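Local coordinates for sortase family protein (Streptococcus agalactiae, PDB 4D7W), which probably acts as a class C sortase, a cysteine transpeptidase that takes part in assembling the type 2B pilus on the cell surface, at residues H132-I137 and T141-V146; R3-Y8 and M63-I68. All blocks are in the same frame, centred on the assembly; numbering follows the deposited sequence.

Contact 1 (H132-I137 and T141-V146)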
ATOM      1  N   HIS A 132      11.005   8.381  -5.990  1.00 39.06           N
ATOM      2  CA  HIS A 132      10.908   7.304  -4.984  1.00 39.59           C
ATOM      3  C   HIS A 132       9.838   7.566  -3.930  1.00 41.26           C
ATOM      4  O   HIS A 132       9.547   8.714  -3.595  1.00 40.55           O
ATOM      5  CB  HIS A 132      12.240   7.110  -4.235  1.00 40.26           C
ATOM      6  CG  HIS A 132      13.386   6.666  -5.093  1.00 56.44           C
ATOM      7  ND1 HIS A 132      14.521   6.089  -4.565  1.00 61.40           N
ATOM      8  CD2 HIS A 132      13.581   6.719  -6.431  1.00 58.75           C
ATOM      9  CE1 HIS A 132      15.364   5.802  -5.541  1.00 63.41           C
ATOM     10  NE2 HIS A 132      14.819   6.174  -6.684  1.00 60.08           N
ATOM     11  N   TRP A 133       9.283   6.494  -3.371  1.00 42.28           N
ATOM     12  CA  TRP A 133       8.613   6.583  -2.071  1.00 37.25           C
ATOM     13  C   TRP A 133       9.024   5.389  -1.194  1.00 34.81           C
ATOM     14  O   TRP A 133       9.694   4.451  -1.653  1.00 33.97           O
ATOM     15  CB  TRP A 133       7.089   6.660  -2.225  1.00 33.12           C
ATOM     16  CG  TRP A 133       6.420   5.389  -2.664  1.00 31.57           C
ATOM     17  CD1 TRP A 133       5.973   4.386  -1.864  1.00 35.33           C
ATOM     18  CD2 TRP A 133       6.086   5.012  -4.006  1.00 34.53           C
ATOM     19  NE1 TRP A 133       5.397   3.393  -2.618  1.00 35.99           N
ATOM     20  CE2 TRP A 133       5.446   3.758  -3.938  1.00 35.98           C
ATOM     21  CE3 TRP A 133       6.258   5.619  -5.259  1.00 38.10           C
ATOM     22  CZ2 TRP A 133       4.992   3.083  -5.078  1.00 36.54           C
ATOM     23  CZ3 TRP A 133       5.803   4.952  -6.390  1.00 37.70           C
ATOM     24  CH2 TRP A 133       5.183   3.695  -6.290  1.00 41.42           C
ATOM     25  N   THR A 134       8.676   5.458   0.082  1.00 33.60           N
ATOM     26  CA  THR A 134       8.947   4.366   1.005  1.00 37.50           C
ATOM     27  C   THR A 134       7.691   4.052   1.804  1.00 37.14           C
ATOM     28  O   THR A 134       6.858   4.934   2.051  1.00 35.08           O
ATOM     29  CB  THR A 134      10.083   4.698   1.978  1.00 38.41           C
ATOM     30  OG1 THR A 134       9.694   5.801   2.801  1.00 34.81           O
ATOM     31  CG2 THR A 134      11.371   5.046   1.235  1.00 36.42           C
ATOM     32  N   VAL A 135       7.542   2.784   2.160  1.00 30.70           N
ATOM     33  CA  VAL A 135       6.569   2.378   3.152  1.00 31.13           C
ATOM     34  C   VAL A 135       7.379   1.852   4.335  1.00 34.87           C
ATOM     35  O   VAL A 135       8.394   1.165   4.164  1.00 34.06           O
ATOM     36  CB  VAL A 135       5.573   1.316   2.614  1.00 30.91           C
ATOM     37  CG1 VAL A 135       4.707   1.908   1.493  1.00 29.63           C
ATOM     38  CG2 VAL A 135       6.307   0.141   2.090  1.00 39.26           C
ATOM     39  N   SER A 136       6.958   2.234   5.532  1.00 33.45           N
ATOM     40  CA  SER A 136       7.634   1.821   6.747  1.00 35.57           C
ATOM     41  C   SER A 136       6.715   0.863   7.459  1.00 35.96           C
ATOM     42  O   SER A 136       5.564   1.191   7.720  1.00 32.66           O
ATOM     43  CB  SER A 136       7.969   3.025   7.614  1.00 36.70           C
ATOM     44  OG  SER A 136       8.692   3.972   6.843  1.00 39.30           O
ATOM     45  N   ILE A 137       7.215  -0.336   7.724  1.00 34.56           N
ATOM     46  CA  ILE A 137       6.405  -1.390   8.318  1.00 34.18           C
ATOM     47  C   ILE A 137       7.226  -1.997   9.452  1.00 31.93           C
ATOM     48  O   ILE A 137       8.334  -2.483   9.234  1.00 30.02           O
ATOM     49  CB  ILE A 137       6.002  -2.436   7.259  1.00 34.13           C
ATOM     50  CG1 ILE A 137       5.037  -1.804   6.236  1.00 33.19           C
ATOM     51  CG2 ILE A 137       5.377  -3.661   7.905  1.00 31.89           C
ATOM     52  CD1 ILE A 137       5.019  -2.504   4.923  1.00 38.02           C
ATOM     53  N   THR A 141      12.153  -0.581   6.280  1.00 37.64           N
ATOM     54  CA  THR A 141      11.841   0.348   5.211  1.00 36.41           C
ATOM     55  C   THR A 141      11.810  -0.390   3.884  1.00 35.70           C
ATOM     56  O   THR A 141      12.646  -1.273   3.629  1.00 37.00           O
ATOM     57  CB  THR A 141      12.856   1.490   5.164  1.00 42.68           C
ATOM     58  OG1 THR A 141      12.670   2.319   6.312  1.00 45.69           O
ATOM     59  CG2 THR A 141      12.649   2.333   3.926  1.00 39.19           C
ATOM     60  N   TYR A 142      10.809  -0.057   3.073  1.00 33.00           N
ATOM     61  CA  TYR A 142      10.630  -0.631   1.741  1.00 37.33           C
ATOM     62  C   TYR A 142      10.559   0.486   0.720  1.00 33.63           C
ATOM     63  O   TYR A 142       9.688   1.334   0.810  1.00 33.54           O
ATOM     64  CB  TYR A 142       9.357  -1.487   1.682  1.00 35.23           C
ATOM     65  CG  TYR A 142       9.388  -2.597   2.689  1.00 34.68           C
ATOM     66  CD1 TYR A 142       9.050  -2.358   4.021  1.00 32.95           C
ATOM     67  CD2 TYR A 142       9.795  -3.876   2.328  1.00 34.63           C
ATOM     68  CE1 TYR A 142       9.122  -3.360   4.971  1.00 31.01           C
ATOM     69  CE2 TYR A 142       9.854  -4.890   3.269  1.00 35.00           C
ATOM     70  CZ  TYR A 142       9.512  -4.623   4.582  1.00 35.32           C
ATOM     71  OH  TYR A 142       9.560  -5.619   5.509  1.00 33.55           O
ATOM     72  N   THR A 143      11.471   0.486  -0.248  1.00 33.00           N
ATOM     73  CA  THR A 143      11.559   1.588  -1.192  1.00 30.88           C
ATOM     74  C   THR A 143      11.091   1.192  -2.580  1.00 34.65           C
ATOM     75  O   THR A 143      11.434   0.115  -3.076  1.00 35.76           O
ATOM     76  CB  THR A 143      12.988   2.109  -1.288  1.00 38.19           C
ATOM     77  OG1 THR A 143      13.501   2.293   0.036  1.00 37.22           O
ATOM     78  CG2 THR A 143      13.030   3.423  -2.081  1.00 31.93           C
ATOM     79  N   TYR A 144      10.314   2.075  -3.202  1.00 32.08           N
ATOM     80  CA  TYR A 144       9.782   1.842  -4.540  1.00 32.08           C
ATOM     81  C   TYR A 144      10.089   3.040  -5.415  1.00 36.59           C
ATOM     82  O   TYR A 144      10.117   4.171  -4.938  1.00 37.82           O
ATOM     83  CB  TYR A 144       8.261   1.560  -4.492  1.00 31.09           C
ATOM     84  CG  TYR A 144       8.007   0.163  -3.969  1.00 31.15           C
ATOM     85  CD1 TYR A 144       7.958  -0.083  -2.610  1.00 30.20           C
ATOM     86  CD2 TYR A 144       7.879  -0.914  -4.841  1.00 32.31           C
ATOM     87  CE1 TYR A 144       7.785  -1.389  -2.111  1.00 30.40           C
ATOM     88  CE2 TYR A 144       7.698  -2.208  -4.365  1.00 32.50           C
ATOM     89  CZ  TYR A 144       7.645  -2.438  -2.997  1.00 33.02           C
ATOM     90  OH  TYR A 144       7.469  -3.713  -2.523  1.00 31.82           O
ATOM     91  N   GLN A 145      10.327   2.777  -6.693  1.00 33.98           N
ATOM     92  CA  GLN A 145      10.716   3.821  -7.635  1.00 34.77           C
ATOM     93  C   GLN A 145       9.756   3.850  -8.825  1.00 36.29           C
ATOM     94  O   GLN A 145       9.494   2.810  -9.441  1.00 35.99           O
ATOM     95  CB  GLN A 145      12.159   3.586  -8.098  1.00 36.46           C
ATOM     96  CG  GLN A 145      12.551   4.403  -9.291  1.00 39.75           C
ATOM     97  CD  GLN A 145      13.933   4.070  -9.768  1.00 46.25           C
ATOM     98  OE1 GLN A 145      14.122   3.633 -10.896  1.00 51.17           O
ATOM     99  NE2 GLN A 145      14.912   4.267  -8.910  1.00 44.98           N
ATOM    100  N   VAL A 146       9.228   5.032  -9.148  1.00 34.68           N
ATOM    101  CA  VAL A 146       8.234   5.125 -10.203  1.00 34.97           C
ATOM    102  C   VAL A 146       8.822   4.656 -11.511  1.00 39.38           C
ATOM    103  O   VAL A 146       9.895   5.108 -11.903  1.00 40.65           O
ATOM    104  CB  VAL A 146       7.708   6.567 -10.377  1.00 34.29           C
ATOM    105  CG1 VAL A 146       6.660   6.623 -11.488  1.00 43.44           C
ATOM    106  CG2 VAL A 146       7.119   7.063  -9.082  1.00 32.75           C
TER

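Contact 2 (R3-Y8 and M63-I68)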
ATOM      1  N   ARG A   3      -1.009  11.493  14.577  1.00 63.19           N
ATOM      2  CA  ARG A   3      -1.067  10.801  15.863  1.00 64.85           C
ATOM      3  C   ARG A   3      -1.155   9.282  15.676  1.00 56.29           C
ATOM      4  O   ARG A   3      -0.646   8.514  16.499  1.00 50.91           O
ATOM      5  CB  ARG A   3      -2.257  11.299  16.693  1.00 70.77           C
ATOM      6  CG  ARG A   3      -2.347  10.680  18.083  1.00 78.47           C
ATOM      7  CD  ARG A   3      -3.496  11.256  18.911  1.00 88.03           C
ATOM      8  NE  ARG A   3      -4.817  10.946  18.359  1.00 94.34           N
ATOM      9  CZ  ARG A   3      -5.458   9.790  18.526  1.00 97.45           C
ATOM     10  NH1 ARG A   3      -4.901   8.811  19.226  1.00 98.81           N
ATOM     11  NH2 ARG A   3      -6.657   9.608  17.984  1.00 97.60           N
ATOM     12  N   ALA A   4      -1.815   8.851  14.601  1.00 51.28           N
ATOM     13  CA  ALA A   4      -1.896   7.432  14.285  1.00 48.26           C
ATOM     14  C   ALA A   4      -0.489   6.890  14.060  1.00 43.23           C
ATOM     15  O   ALA A   4      -0.131   5.781  14.504  1.00 36.93           O
ATOM     16  CB  ALA A   4      -2.775   7.205  13.060  1.00 46.28           C
ATOM     17  N   ILE A   5       0.325   7.683  13.381  1.00 41.49           N
ATOM     18  CA  ILE A   5       1.668   7.226  13.066  1.00 44.39           C
ATOM     19  C   ILE A   5       2.513   7.196  14.333  1.00 45.29           C
ATOM     20  O   ILE A   5       3.228   6.226  14.584  1.00 43.08           O
ATOM     21  CB  ILE A   5       2.330   8.098  11.992  1.00 45.80           C
ATOM     22  CG1 ILE A   5       1.564   7.954  10.668  1.00 45.12           C
ATOM     23  CG2 ILE A   5       3.790   7.705  11.817  1.00 44.31           C
ATOM     24  CD1 ILE A   5       2.126   8.772   9.528  1.00 41.91           C
ATOM     25  N   MET A   6       2.415   8.246  15.141  1.00 46.97           N
ATOM     26  CA  MET A   6       3.139   8.289  16.412  1.00 52.17           C
ATOM     27  C   MET A   6       2.791   7.101  17.303  1.00 49.02           C
ATOM     28  O   MET A   6       3.682   6.451  17.848  1.00 49.07           O
ATOM     29  CB  MET A   6       2.849   9.594  17.158  1.00 60.44           C
ATOM     30  CG  MET A   6       3.464  10.826  16.510  1.00 68.19           C
ATOM     31  SD  MET A   6       3.374  12.308  17.545  1.00 76.48           S
ATOM     32  CE  MET A   6       1.599  12.584  17.627  1.00 77.28           C
ATOM     33  N   ASP A   7       1.496   6.823  17.444  1.00 45.29           N
ATOM     34  CA  ASP A   7       1.017   5.692  18.244  1.00 47.42           C
ATOM     35  C   ASP A   7       1.534   4.356  17.715  1.00 42.38           C
ATOM     36  O   ASP A   7       1.874   3.456  18.479  1.00 42.75           O
ATOM     37  CB  ASP A   7      -0.515   5.661  18.277  1.00 50.64           C
ATOM     38  CG  ASP A   7      -1.112   6.817  19.064  1.00 61.65           C
ATOM     39  OD1 ASP A   7      -0.411   7.382  19.933  1.00 65.37           O
ATOM     40  OD2 ASP A   7      -2.290   7.156  18.811  1.00 64.47           O
ATOM     41  N   TYR A   8       1.558   4.226  16.398  1.00 39.70           N
ATOM     42  CA  TYR A   8       2.059   3.018  15.767  1.00 38.76           C
ATOM     43  C   TYR A   8       3.546   2.839  16.037  1.00 42.63           C
ATOM     44  O   TYR A   8       3.996   1.754  16.418  1.00 41.51           O
ATOM     45  CB  TYR A   8       1.808   3.060  14.267  1.00 33.35           C
ATOM     46  CG  TYR A   8       2.412   1.890  13.519  1.00 32.79           C
ATOM     47  CD1 TYR A   8       1.692   0.721  13.311  1.00 30.91           C
ATOM     48  CD2 TYR A   8       3.709   1.970  13.009  1.00 34.90           C
ATOM     49  CE1 TYR A   8       2.248  -0.342  12.618  1.00 34.91           C
ATOM     50  CE2 TYR A   8       4.272   0.916  12.313  1.00 34.25           C
ATOM     51  CZ  TYR A   8       3.549  -0.237  12.125  1.00 32.72           C
ATOM     52  OH  TYR A   8       4.134  -1.285  11.438  1.00 32.71           O
ATOM     53  N   MET A  63      -1.139  -0.669   9.304  1.00 30.84           N
ATOM     54  CA  MET A  63      -0.054  -1.563   8.870  1.00 30.04           C
ATOM     55  C   MET A  63       1.308  -0.906   8.905  1.00 31.62           C
ATOM     56  O   MET A  63       2.334  -1.570   8.699  1.00 35.92           O
ATOM     57  CB  MET A  63      -0.257  -2.023   7.422  1.00 28.24           C
ATOM     58  CG  MET A  63      -1.208  -3.124   7.144  1.00 38.96           C
ATOM     59  SD  MET A  63      -1.280  -3.237   5.330  1.00 48.17           S
ATOM     60  CE  MET A  63      -2.634  -4.389   5.205  1.00 51.55           C
ATOM     61  N   GLY A  64       1.314   0.410   9.075  1.00 31.59           N
ATOM     62  CA  GLY A  64       2.515   1.198   8.873  1.00 31.20           C
ATOM     63  C   GLY A  64       2.165   2.502   8.171  1.00 33.32           C
ATOM     64  O   GLY A  64       1.047   2.974   8.274  1.00 31.55           O
ATOM     65  N   TYR A  65       3.121   3.099   7.471  1.00 28.42           N
ATOM     66  CA  TYR A  65       2.884   4.392   6.870  1.00 30.38           C
ATOM     67  C   TYR A  65       3.725   4.578   5.626  1.00 32.44           C
ATOM     68  O   TYR A  65       4.796   3.980   5.482  1.00 31.63           O
ATOM     69  CB  TYR A  65       3.153   5.521   7.873  1.00 28.11           C
ATOM     70  CG  TYR A  65       4.557   5.599   8.434  1.00 33.91           C
ATOM     71  CD1 TYR A  65       4.932   4.856   9.557  1.00 35.83           C
ATOM     72  CD2 TYR A  65       5.504   6.450   7.867  1.00 36.67           C
ATOM     73  CE1 TYR A  65       6.221   4.947  10.082  1.00 40.16           C
ATOM     74  CE2 TYR A  65       6.800   6.542   8.383  1.00 39.66           C
ATOM     75  CZ  TYR A  65       7.149   5.793   9.489  1.00 45.82           C
ATOM     76  OH  TYR A  65       8.437   5.886   9.994  1.00 50.31           O
ATOM     77  N   ILE A  66       3.219   5.417   4.729  1.00 32.58           N
ATOM     78  CA  ILE A  66       3.878   5.682   3.463  1.00 33.91           C
ATOM     79  C   ILE A  66       4.434   7.103   3.452  1.00 35.10           C
ATOM     80  O   ILE A  66       3.839   8.018   4.023  1.00 34.19           O
ATOM     81  CB  ILE A  66       2.920   5.489   2.275  1.00 32.92           C
ATOM     82  CG1 ILE A  66       3.658   5.685   0.949  1.00 34.20           C
ATOM     83  CG2 ILE A  66       1.724   6.430   2.394  1.00 36.04           C
ATOM     84  CD1 ILE A  66       2.763   5.493  -0.262  1.00 38.07           C
ATOM     85  N   SER A  67       5.587   7.267   2.811  1.00 35.92           N
ATOM     86  CA  SER A  67       6.278   8.556   2.734  1.00 39.55           C
ATOM     87  C   SER A  67       6.593   8.890   1.293  1.00 39.23           C
ATOM     88  O   SER A  67       7.218   8.087   0.591  1.00 37.33           O
ATOM     89  CB  SER A  67       7.580   8.540   3.536  1.00 40.74           C
ATOM     90  OG  SER A  67       7.328   8.409   4.916  1.00 44.61           O
ATOM     91  N   ILE A  68       6.167  10.072   0.863  1.00 39.88           N
ATOM     92  CA  ILE A  68       6.392  10.531  -0.499  1.00 39.79           C
ATOM     93  C   ILE A  68       6.949  11.941  -0.451  1.00 42.03           C
ATOM     94  O   ILE A  68       6.216  12.914  -0.691  1.00 48.07           O
ATOM     95  CB  ILE A  68       5.104  10.511  -1.331  1.00 40.67           C
ATOM     96  CG1 ILE A  68       4.334   9.216  -1.072  1.00 39.44           C
ATOM     97  CG2 ILE A  68       5.423  10.679  -2.812  1.00 36.48           C
ATOM     98  CD1 ILE A  68       3.047   9.125  -1.836  1.00 40.48           C
TER
HETATM   99  O   HOH W   1       2.695  -3.406  10.714  1.00 34.17           O

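Contact 1 (H132-I137 and T141-V146)
Trp133 and Tyr144 form one hydrogen-bonded pair of an antiparallel beta hairpin in the sortase beta-barrel; Val135 and Tyr142 form the next. Trp133 N gives its hydrogen to Tyr144 O at 2.9 Å, and Tyr144 N returns a bond to Trp133 O. Val135 and Tyr142 are likewise joined by two reciprocal backbone bonds. On the face carrying these residues, Tyr144 CB sits over one face of the indole, 3.6 Å from Trp133 CE2, a CH-pi contact. The phenol is slid aside: its plane is only 20° from that of the indole, yet the rings barely overlap. With Trp133 CG between its backbone N and carbonyl carbon (chi1 72°), the indole is swung across to Tyr144 CB, and its CZ3 edge comes to 3.7 Å from Val146 CG2, which lies near the ring plane. Farther along, Val135 CG2 packs 3.5 Å from Tyr142 CB. On the other face His132 and Gln145 run side by side, ring and amide planes 31° apart. Gln169 of strand 167-175 accepts from Trp133 NE1, and Asp167 binds Tyr144 OH. The hairpin lies between strand 62-68, paired with 132-137, and strand 182-191, paired with 140-152.

Contact 2 (R3-Y8 and M63-I68)
Ile5 packs on Tyr65 and Tyr8 on Gly64 where the N-terminal helix meets strand 62-68, and the aromatic partner changes sides between the two pairs. In the first pair the helix supplies the aliphatic group: Ile5 CG2 stands over one face of the Tyr65 ring, 4.0 Å from its centroid, and the two side chains cross at about a right angle. The delta branch of the isoleucine turns to the root of the tyrosine, with CD1 3.8 Å from Tyr65 CB. In the second pair the ring comes from the helix. Tyr8 has CG anti to its own nitrogen (chi1 175°), which carries the phenol out to the strand, where Gly64 CA lies over its face, 3.7 Å from Tyr8 CZ and displaced toward the rim. Beyond that ring, a water near its plane joins helix to strand: it accepts from Tyr8 OH at 2.7 Å and donates to Met63 O at 2.7 Å. The direct contacts between helix and strand are thus CH-pi and aliphatic, while the buried Tyr8 hydroxyl is satisfied twice, donating to the bridging water and accepting from Leu138 N, just past strand 132-137.

Overall arrangement
From the N terminus, the chain first forms helix 3-13, then passes through further helices before entering strand 62-68. Contact 2 closes this long, largely helical loop of 54 residues, bringing the N-terminal helix against strand 62-68 of the sheet. Contact 1 opens only later and closes a short connection, with three residues between its segments, so the two follow in series, neither nested nor crossed. They meet in the sheet, where strands 62-68 and 132-137 are antiparallel neighbours: Thr134 O lies 2.8 Å from Ser67 N, and Ser136 N 2.8 Å from Tyr65 O, both probable hydrogen bonds. The N-terminal helix is thereby linked, through strand 62-68, to the hairpin.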